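Local coordinates for protein transcription initiation factor IIB (Methanocaldococcus vulcanius, PDB 5O9I) that is a HINT-fold mini-intein that probably excises itself from its host transcription factor by protein splicing, joining the flanking protein segments, at residues 11-16 / 54-59; 75-80 / 92-97; 118-123 / 154-159. All blocks are in the same frame, centred on the assembly; numbering follows the deposited sequence.

Interaction 1. Residues 11-16 / 54-59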
loop_
_atom_site.group_PDB
_atom_site.type_symbol
_atom_site.label_atom_id
_atom_site.label_comp_id
_atom_site.label_asym_id
_atom_site.label_seq_id
_atom_site.Cartn_x
_atom_site.Cartn_y
_atom_site.Cartn_z
ATOM N N PRO A 11 1.826 4.646 7.521
ATOM C CA PRO A 11 2.764 3.714 8.112
ATOM C C PRO A 11 2.714 2.314 7.491
ATOM O O PRO A 11 1.682 1.890 6.930
ATOM C CB PRO A 11 2.344 3.691 9.582
ATOM C CG PRO A 11 0.891 3.963 9.539
ATOM C CD PRO A 11 0.632 4.839 8.374
ATOM N N ILE A 12 3.846 1.639 7.612
ATOM C CA ILE A 12 4.015 0.285 7.157
ATOM C C ILE A 12 4.868 -0.500 8.124
ATOM O O ILE A 12 5.782 -0.007 8.741
ATOM C CB ILE A 12 4.736 0.136 5.771
ATOM C CG1 ILE A 12 5.939 1.070 5.737
ATOM C CG2 ILE A 12 3.789 0.370 4.600
ATOM C CD1 ILE A 12 6.811 0.898 4.524
ATOM N N ILE A 13 4.578 -1.771 8.176
ATOM C CA ILE A 13 5.318 -2.653 9.025
ATOM C C ILE A 13 6.373 -3.231 8.116
ATOM O O ILE A 13 6.046 -3.804 7.085
ATOM C CB ILE A 13 4.392 -3.726 9.581
ATOM C CG1 ILE A 13 3.210 -3.035 10.317
ATOM C CG2 ILE A 13 5.223 -4.621 10.441
ATOM C CD1 ILE A 13 2.124 -3.920 10.886
ATOM N N ILE A 14 7.629 -3.093 8.489
ATOM C CA ILE A 14 8.678 -3.731 7.719
ATOM C C ILE A 14 9.528 -4.586 8.607
ATOM O O ILE A 14 9.504 -4.427 9.830
ATOM C CB ILE A 14 9.528 -2.698 7.018
ATOM C CG1 ILE A 14 10.384 -1.947 8.030
ATOM C CG2 ILE A 14 8.655 -1.739 6.186
ATOM C CD1 ILE A 14 11.281 -0.868 7.413
ATOM N N LYS A 15 10.263 -5.491 7.994
ATOM C CA LYS A 15 11.414 -6.110 8.635
ATOM C C LYS A 15 12.761 -5.727 7.936
ATOM O O LYS A 15 12.983 -6.035 6.759
ATOM C CB LYS A 15 11.211 -7.578 8.577
ATOM C CG LYS A 15 12.036 -8.348 9.559
ATOM C CD LYS A 15 11.188 -9.468 10.178
ATOM C CE LYS A 15 10.795 -10.537 9.189
ATOM N NZ LYS A 15 11.985 -11.391 8.884
ATOM N N GLU A 16 13.632 -5.031 8.669
ATOM C CA GLU A 16 14.929 -4.551 8.162
ATOM C C GLU A 16 16.088 -5.263 8.831
ATOM O O GLU A 16 16.287 -5.125 10.021
ATOM C CB GLU A 16 15.052 -3.054 8.376
ATOM C CG GLU A 16 16.147 -2.446 7.530
ATOM C CD GLU A 16 16.433 -1.005 7.848
ATOM O OE1 GLU A 16 15.472 -0.333 8.281
ATOM O OE2 GLU A 16 17.605 -0.564 7.647
ATOM N N GLU A 54 11.711 -6.136 4.078
ATOM C CA GLU A 54 10.552 -6.905 3.699
ATOM C C GLU A 54 9.304 -6.298 4.210
ATOM O O GLU A 54 9.312 -5.610 5.210
ATOM C CB GLU A 54 10.626 -8.295 4.276
ATOM C CG GLU A 54 11.807 -9.083 3.777
ATOM C CD GLU A 54 11.868 -10.420 4.435
ATOM O OE1 GLU A 54 12.349 -10.467 5.586
ATOM O OE2 GLU A 54 11.428 -11.406 3.811
ATOM N N VAL A 55 8.208 -6.654 3.554
ATOM C CA VAL A 55 6.925 -6.092 3.812
ATOM C C VAL A 55 5.903 -7.209 3.870
ATOM O O VAL A 55 6.131 -8.277 3.346
ATOM C CB VAL A 55 6.707 -5.044 2.705
ATOM C CG1 VAL A 55 5.675 -5.401 1.677
ATOM C CG2 VAL A 55 6.515 -3.673 3.321
ATOM N N ILE A 56 4.786 -6.953 4.508
ATOM C CA ILE A 56 3.708 -7.930 4.567
ATOM C C ILE A 56 2.815 -7.888 3.316
ATOM O O ILE A 56 2.280 -6.832 2.944
ATOM C CB ILE A 56 2.831 -7.705 5.843
ATOM C CG1 ILE A 56 3.691 -7.810 7.104
ATOM C CG2 ILE A 56 1.786 -8.771 5.993
ATOM C CD1 ILE A 56 3.129 -6.955 8.208
ATOM N N ALA A 57 2.684 -9.071 2.693
ATOM C CA ALA A 57 1.914 -9.266 1.464
ATOM C C ALA A 57 1.171 -10.535 1.570
ATOM O O ALA A 57 1.591 -11.425 2.266
ATOM C CB ALA A 57 2.823 -9.362 0.296
ATOM N N PHE A 58 0.043 -10.631 0.886
ATOM C CA PHE A 58 -0.688 -11.869 0.904
ATOM C C PHE A 58 -0.253 -12.775 -0.198
ATOM O O PHE A 58 0.090 -12.321 -1.275
ATOM C CB PHE A 58 -2.162 -11.616 0.843
ATOM C CG PHE A 58 -2.681 -11.192 -0.509
ATOM C CD1 PHE A 58 -2.940 -12.153 -1.533
ATOM C CD2 PHE A 58 -3.042 -9.904 -0.734
ATOM C CE1 PHE A 58 -3.443 -11.784 -2.756
ATOM C CE2 PHE A 58 -3.630 -9.542 -1.912
ATOM C CZ PHE A 58 -3.780 -10.481 -2.950
ATOM N N ASP A 59 -0.359 -14.061 0.076
ATOM C CA ASP A 59 0.081 -15.127 -0.766
ATOM C C ASP A 59 -1.132 -15.680 -1.504
ATOM O O ASP A 59 -2.246 -15.180 -1.387
ATOM C CB ASP A 59 0.867 -16.167 0.062
ATOM C CG ASP A 59 0.003 -17.011 1.036
ATOM O OD1 ASP A 59 -1.249 -17.004 0.953
ATOM O OD2 ASP A 59 0.528 -17.805 1.868
#

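Interaction 2. Residues 75-80 / 92-97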
loop_
_atom_site.group_PDB
_atom_site.type_symbol
_atom_site.label_atom_id
_atom_site.label_comp_id
_atom_site.label_asym_id
_atom_site.label_seq_id
_atom_site.Cartn_x
_atom_site.Cartn_y
_atom_site.Cartn_z
ATOM N N HIS A 75 7.360 10.070 -6.400
ATOM C CA HIS A 75 7.071 11.053 -7.403
ATOM C C HIS A 75 6.274 12.186 -6.851
ATOM O O HIS A 75 5.357 11.931 -6.061
ATOM C CB HIS A 75 6.434 10.492 -8.693
ATOM C CG HIS A 75 5.093 9.833 -8.585
ATOM N ND1 HIS A 75 4.945 8.504 -8.237
ATOM C CD2 HIS A 75 3.864 10.254 -8.972
ATOM C CE1 HIS A 75 3.670 8.163 -8.317
ATOM N NE2 HIS A 75 2.994 9.207 -8.767
ATOM N N PRO A 76 6.638 13.435 -7.224
ATOM C CA PRO A 76 5.813 14.602 -6.872
ATOM C C PRO A 76 4.368 14.463 -7.362
ATOM O O PRO A 76 4.090 13.802 -8.376
ATOM C CB PRO A 76 6.517 15.782 -7.565
ATOM C CG PRO A 76 7.873 15.297 -7.982
ATOM C CD PRO A 76 7.857 13.802 -7.973
ATOM N N VAL A 77 3.462 15.078 -6.621
ATOM C CA VAL A 77 2.055 14.836 -6.802
ATOM C C VAL A 77 1.317 15.992 -6.170
ATOM O O VAL A 77 1.778 16.541 -5.158
ATOM C CB VAL A 77 1.690 13.501 -6.111
ATOM C CG1 VAL A 77 1.641 13.652 -4.576
ATOM C CG2 VAL A 77 0.418 12.900 -6.675
ATOM N N SER A 78 0.198 16.381 -6.780
ATOM C CA SER A 78 -0.588 17.553 -6.343
ATOM C C SER A 78 -1.834 17.155 -5.567
ATOM O O SER A 78 -2.271 17.895 -4.666
ATOM C CB SER A 78 -0.972 18.430 -7.552
ATOM O OG SER A 78 -2.106 17.941 -8.269
ATOM N N GLU A 79 -2.389 15.989 -5.911
ATOM C CA GLU A 79 -3.590 15.472 -5.281
ATOM C C GLU A 79 -3.345 14.154 -4.531
ATOM O O GLU A 79 -2.296 13.554 -4.651
ATOM C CB GLU A 79 -4.693 15.337 -6.332
ATOM C CG GLU A 79 -5.304 16.677 -6.715
ATOM C CD GLU A 79 -6.760 16.585 -7.138
ATOM O OE1 GLU A 79 -7.109 15.637 -7.898
ATOM O OE2 GLU A 79 -7.546 17.482 -6.727
ATOM N N MET A 80 -4.328 13.769 -3.719
ATOM C CA MET A 80 -4.370 12.488 -3.003
ATOM C C MET A 80 -5.823 12.252 -2.576
ATOM O O MET A 80 -6.508 13.209 -2.234
ATOM C CB MET A 80 -3.445 12.528 -1.774
ATOM C CG MET A 80 -2.919 11.179 -1.296
ATOM S SD MET A 80 -1.196 10.830 -1.688
ATOM C CE MET A 80 -1.331 10.099 -3.339
ATOM N N ARG A 92 -4.513 7.353 2.705
ATOM C CA ARG A 92 -4.467 8.331 1.627
ATOM C C ARG A 92 -3.646 7.789 0.463
ATOM O O ARG A 92 -2.479 7.441 0.640
ATOM C CB ARG A 92 -3.859 9.645 2.096
ATOM C CG ARG A 92 -4.455 10.220 3.385
ATOM C CD ARG A 92 -4.707 11.711 3.310
ATOM N NE ARG A 92 -4.104 12.413 4.463
ATOM C CZ ARG A 92 -3.441 13.583 4.416
ATOM N NH1 ARG A 92 -3.250 14.253 3.266
ATOM N NH2 ARG A 92 -2.937 14.081 5.545
ATOM N N VAL A 93 -4.240 7.755 -0.718
ATOM C CA VAL A 93 -3.562 7.217 -1.885
ATOM C C VAL A 93 -3.913 7.938 -3.191
ATOM O O VAL A 93 -4.836 8.730 -3.249
ATOM C CB VAL A 93 -3.878 5.720 -2.042
ATOM C CG1 VAL A 93 -3.046 4.895 -1.090
ATOM C CG2 VAL A 93 -5.362 5.457 -1.811
ATOM N N THR A 94 -3.144 7.633 -4.226
ATOM C CA THR A 94 -3.326 8.178 -5.564
ATOM C C THR A 94 -4.580 7.525 -6.171
ATOM O O THR A 94 -4.820 6.310 -6.014
ATOM C CB THR A 94 -2.041 7.896 -6.394
ATOM O OG1 THR A 94 -1.019 8.816 -6.015
ATOM C CG2 THR A 94 -2.237 7.996 -7.836
ATOM N N GLY A 95 -5.391 8.333 -6.844
ATOM C CA GLY A 95 -6.601 7.848 -7.521
ATOM C C GLY A 95 -6.373 6.881 -8.663
ATOM O O GLY A 95 -7.234 6.070 -8.964
ATOM N N SER A 96 -5.229 7.000 -9.319
ATOM C CA SER A 96 -4.808 6.048 -10.362
ATOM C C SER A 96 -4.429 4.662 -9.851
ATOM O O SER A 96 -4.627 3.692 -10.561
ATOM C CB SER A 96 -3.580 6.569 -11.104
ATOM O OG SER A 96 -2.400 6.302 -10.339
ATOM N N HIS A 97 -3.855 4.595 -8.641
ATOM C CA HIS A 97 -3.320 3.349 -8.063
ATOM C C HIS A 97 -4.493 2.448 -7.657
ATOM O O HIS A 97 -5.637 2.861 -7.746
ATOM C CB HIS A 97 -2.409 3.700 -6.868
ATOM C CG HIS A 97 -1.618 2.547 -6.321
ATOM N ND1 HIS A 97 -1.932 1.932 -5.127
ATOM C CD2 HIS A 97 -0.543 1.882 -6.815
ATOM C CE1 HIS A 97 -1.095 0.931 -4.916
ATOM N NE2 HIS A 97 -0.236 0.886 -5.917
#

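Interaction 3. Residues 118-123 / 154-159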
loop_
_atom_site.group_PDB
_atom_site.type_symbol
_atom_site.label_atom_id
_atom_site.label_comp_id
_atom_site.label_asym_id
_atom_site.label_seq_id
_atom_site.Cartn_x
_atom_site.Cartn_y
_atom_site.Cartn_z
ATOM N N GLY A 118 -19.800 2.610 -0.366
ATOM C CA GLY A 118 -20.544 1.349 -0.194
ATOM C C GLY A 118 -19.995 0.113 -0.912
ATOM O O GLY A 118 -20.536 -0.994 -0.758
ATOM N N ASP A 119 -18.926 0.275 -1.693
ATOM C CA ASP A 119 -18.196 -0.876 -2.162
ATOM C C ASP A 119 -17.325 -1.417 -1.038
ATOM O O ASP A 119 -16.973 -0.717 -0.057
ATOM C CB ASP A 119 -17.373 -0.636 -3.447
ATOM C CG ASP A 119 -17.914 -1.472 -4.683
ATOM O OD1 ASP A 119 -19.045 -1.181 -5.133
ATOM O OD2 ASP A 119 -17.232 -2.416 -5.179
ATOM N N ILE A 120 -17.020 -2.696 -1.239
ATOM C CA ILE A 120 -16.363 -3.508 -0.285
ATOM C C ILE A 120 -14.888 -3.456 -0.627
ATOM O O ILE A 120 -14.510 -3.708 -1.772
ATOM C CB ILE A 120 -16.956 -4.924 -0.317
ATOM C CG1 ILE A 120 -18.139 -4.968 0.668
ATOM C CG2 ILE A 120 -15.913 -6.000 0.008
ATOM C CD1 ILE A 120 -19.216 -5.972 0.329
ATOM N N LEU A 121 -14.083 -3.105 0.379
ATOM C CA LEU A 121 -12.632 -3.109 0.266
ATOM C C LEU A 121 -12.037 -4.141 1.151
ATOM O O LEU A 121 -12.620 -4.512 2.148
ATOM C CB LEU A 121 -12.071 -1.756 0.650
ATOM C CG LEU A 121 -12.297 -0.656 -0.378
ATOM C CD1 LEU A 121 -11.403 0.526 -0.018
ATOM C CD2 LEU A 121 -12.037 -1.112 -1.796
ATOM N N VAL A 122 -10.866 -4.612 0.754
ATOM C CA VAL A 122 -10.121 -5.644 1.485
ATOM C C VAL A 122 -9.099 -4.947 2.398
ATOM O O VAL A 122 -8.358 -4.049 1.956
ATOM C CB VAL A 122 -9.390 -6.584 0.516
ATOM C CG1 VAL A 122 -8.879 -7.767 1.278
ATOM C CG2 VAL A 122 -10.306 -7.129 -0.544
ATOM N N LEU A 123 -9.105 -5.331 3.664
ATOM C CA LEU A 123 -8.056 -4.917 4.621
ATOM C C LEU A 123 -7.631 -6.123 5.446
ATOM O O LEU A 123 -8.302 -7.192 5.389
ATOM C CB LEU A 123 -8.531 -3.808 5.587
ATOM C CG LEU A 123 -8.979 -2.471 5.044
ATOM C CD1 LEU A 123 -10.418 -2.468 4.521
ATOM C CD2 LEU A 123 -8.811 -1.403 6.143
ATOM N N PHE A 154 -8.010 -11.567 5.619
ATOM C CA PHE A 154 -8.730 -10.332 5.302
ATOM C C PHE A 154 -9.981 -10.064 6.146
ATOM O O PHE A 154 -10.611 -10.955 6.689
ATOM C CB PHE A 154 -9.216 -10.391 3.852
ATOM C CG PHE A 154 -8.153 -10.649 2.843
ATOM C CD1 PHE A 154 -6.884 -10.022 2.930
ATOM C CD2 PHE A 154 -8.421 -11.484 1.771
ATOM C CE1 PHE A 154 -5.905 -10.266 1.975
ATOM C CE2 PHE A 154 -7.467 -11.741 0.818
ATOM C CZ PHE A 154 -6.208 -11.123 0.905
ATOM N N ILE A 155 -10.358 -8.795 6.157
ATOM C CA ILE A 155 -11.669 -8.380 6.445
ATOM C C ILE A 155 -12.142 -7.523 5.254
ATOM O O ILE A 155 -11.300 -6.921 4.538
ATOM C CB ILE A 155 -11.768 -7.583 7.747
ATOM C CG1 ILE A 155 -10.828 -6.393 7.737
ATOM C CG2 ILE A 155 -11.459 -8.514 8.908
ATOM C CD1 ILE A 155 -11.058 -5.507 8.930
ATOM N N PHE A 156 -13.485 -7.449 5.079
ATOM C CA PHE A 156 -14.106 -6.771 3.992
ATOM C C PHE A 156 -15.007 -5.694 4.585
ATOM O O PHE A 156 -15.915 -6.003 5.328
ATOM C CB PHE A 156 -14.888 -7.801 3.173
ATOM C CG PHE A 156 -14.080 -9.006 2.841
ATOM C CD1 PHE A 156 -13.119 -8.945 1.854
ATOM C CD2 PHE A 156 -14.196 -10.142 3.595
ATOM C CE1 PHE A 156 -12.277 -10.012 1.595
ATOM C CE2 PHE A 156 -13.362 -11.233 3.373
ATOM C CZ PHE A 156 -12.374 -11.167 2.351
ATOM N N LEU A 157 -14.736 -4.423 4.280
ATOM C CA LEU A 157 -15.413 -3.315 4.898
ATOM C C LEU A 157 -15.907 -2.387 3.821
ATOM O O LEU A 157 -15.310 -2.345 2.723
ATOM C CB LEU A 157 -14.453 -2.574 5.842
ATOM C CG LEU A 157 -14.055 -3.311 7.141
ATOM C CD1 LEU A 157 -13.213 -2.425 8.030
ATOM C CD2 LEU A 157 -15.247 -3.863 7.946
ATOM N N LYS A 158 -16.952 -1.616 4.134
ATOM C CA LYS A 158 -17.604 -0.798 3.098
ATOM C C LYS A 158 -17.055 0.601 3.228
ATOM O O LYS A 158 -16.721 1.029 4.341
ATOM C CB LYS A 158 -19.136 -0.764 3.203
ATOM C CG LYS A 158 -19.830 -1.863 4.024
ATOM C CD LYS A 158 -21.292 -1.483 4.373
ATOM C CE LYS A 158 -22.350 -2.276 3.567
ATOM N NZ LYS A 158 -22.035 -2.380 2.101
ATOM N N ILE A 159 -17.061 1.321 2.124
ATOM C CA ILE A 159 -16.501 2.653 2.099
ATOM C C ILE A 159 -17.512 3.657 2.653
ATOM O O ILE A 159 -18.639 3.717 2.183
ATOM C CB ILE A 159 -16.122 3.049 0.659
ATOM C CG1 ILE A 159 -15.127 2.059 0.084
ATOM C CG2 ILE A 159 -15.585 4.486 0.630
ATOM C CD1 ILE A 159 -15.258 1.789 -1.386
#

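Interaction 1. Residues 11-16 / 54-59
Lys15 and Glu54 form the one antiparallel hydrogen-bonded pair between strands 11-16 and 54-58, neighbours in a four-stranded antiparallel sheet of the intein's HINT fold. Lys15 N reaches Glu54 O at 2.9 Å and Glu54 N returns the bond to Lys15 O at 3.0 Å, the second more bent (141° at the hydrogen). The carbonyl of Glu54 also receives the CA of Ile14, a C-H...O contact of 3.2 Å, so two donors from adjacent residues crowd one oxygen.

On the buried face, CG2 of Ile14 meets CG2 of Val55 at 4.1 Å, while the CD1 end of Ile14 leads away from strand 54-58. Phe183 of strand 182-185 packs on Val55. The strands, their directions 134° apart, separate toward Pro11. Ile13, Lys15, Glu54 and Ile56 make up the more open side, and there Ile56 spans the widening gap: its CG1 stands opposite the carbonyl carbon (chi1 -58°), which carries CD1 across to the CB of Ile13 at 3.7 Å. Ile13 itself is exposed, and Phe64 and Phe66 back Ile56 from strand 64-68.

Further along this side the Lys15 and Glu54 side chains run side by side in the same direction. Glu54 is extended, whereas Lys15 bends at three successive torsions, and its NZ makes a long, weak salt bridge of 3.4 Å to Glu54 OE1.

Interaction 2. Residues 75-80 / 92-97
Arg92 enters the contact through the base of its side chain: its CB lies 3.8 Å from Met80 CG, an aliphatic touch, and the side chain also has Val165 and Thr168 as neighbours.

At Val93 the side chain turns from residues 75-80 toward Val6, so it is the main chain that meets Met80. The CG of Met80 rests about equally, at 3.7 Å, on Val93 N and Val93 O. Met80 reaches this position with CG anti to its own backbone N (chi1 -155°), after which bends at chi2 and chi3 bring the CE methyl against the peptide between Val93 and Thr94, although the exact placement of that methyl is doubtful.

Thr94 starts the Thr-Gly-Ser-His sequence that fits the block B TxxH motif of inteins, whose members in relatives assist chemistry at the N-terminal splice junction. Here Thr94 bonds through its backbone to Ala5, the first modelled residue, which also touches its side chain. The Met80 and Thr94 side chains meet obliquely, methyl against hydroxyl; the separation of 3.0 Å between Met80 CE and Thr94 OG1 is too short to be taken literally. Val77 CG2 is more distant from the same hydroxyl, 4.4 Å from Thr94 OG1, and no hydrogen bond joins the two segments.

Beyond Gly95 and Ser96 the chain turns, and His97 N comes back to Thr94 O at 3.3 Å, a backbone hydrogen bond that ties the two ends of the motif together.

Interaction 3. Residues 118-123 / 154-159
The Phe154 ring takes the CG1 methyl of Val122 over one face, a CH-pi contact with the methyl 3.6 Å from the ring centroid and 23° off the normal, displaced toward the rim. Leu123 O lies at the ring's edge, near its plane. With chi1 at -169° the CG1 branch of Val122 swings to the side opposite the main-chain nitrogen and onto Phe154, leaving CG2 beside Phe156. That second ring is met obliquely: its CE1 is 4.1 Å from both Val122 methyls, and Phe156 CB packs on Ile120 CG2.

Phe58 meets Phe154 edge-to-face and Tyr62 meets it at about 45°; an alanine in place of Phe154 would probably leave the Val122 methyl and these rings without their common partner and open a gap among them.

From the Phe154 end the antiparallel hydrogen-bonded pairs are Leu123 with Ile155, then Leu121 with Leu157. Ile155 N reaches Leu123 O at 2.7 Å, and Leu121 N to Leu157 O is nearly straight at 2.8 Å. Beyond the last bridge, Ile120 with Lys158, two more backbone bonds follow, Ile159 N to Asp119 O and Gly118 N to Ile159 O, each 3.0 Å. Leu121 CG abuts Ile159 CG1 at 3.9 Å.

Strand 120-124 borders its four-stranded sheet, and 154-162 lies between it and strand 81-85, whose Ile83 touches Leu121 and Ile159; Phe100, Val102 and Val107 of strands 98-103 and 106-111 cover Val122 and Phe156, with Val99 against Leu121.

The three contacts lie far apart in one compact intein domain, their centres 20 to 21 Å from one another. Interactions 1 and 3 nevertheless touch, at a single point between their two sheets, where Phe58 CD2 comes 3.8 Å from Phe154 CZ. Interaction 2 touches neither of the others, its nearest atoms being about 8 Å from each, and it lies across the chain's centre from interaction 1. It shares a sheet with interaction 3, since strands 89-93 and 154-162 both flank strand 81-85. If the TxxH motif acts here as in other inteins, interaction 2 probably lies near the splicing centre, whereas interactions 1 and 3 are strand pairings of the sheets.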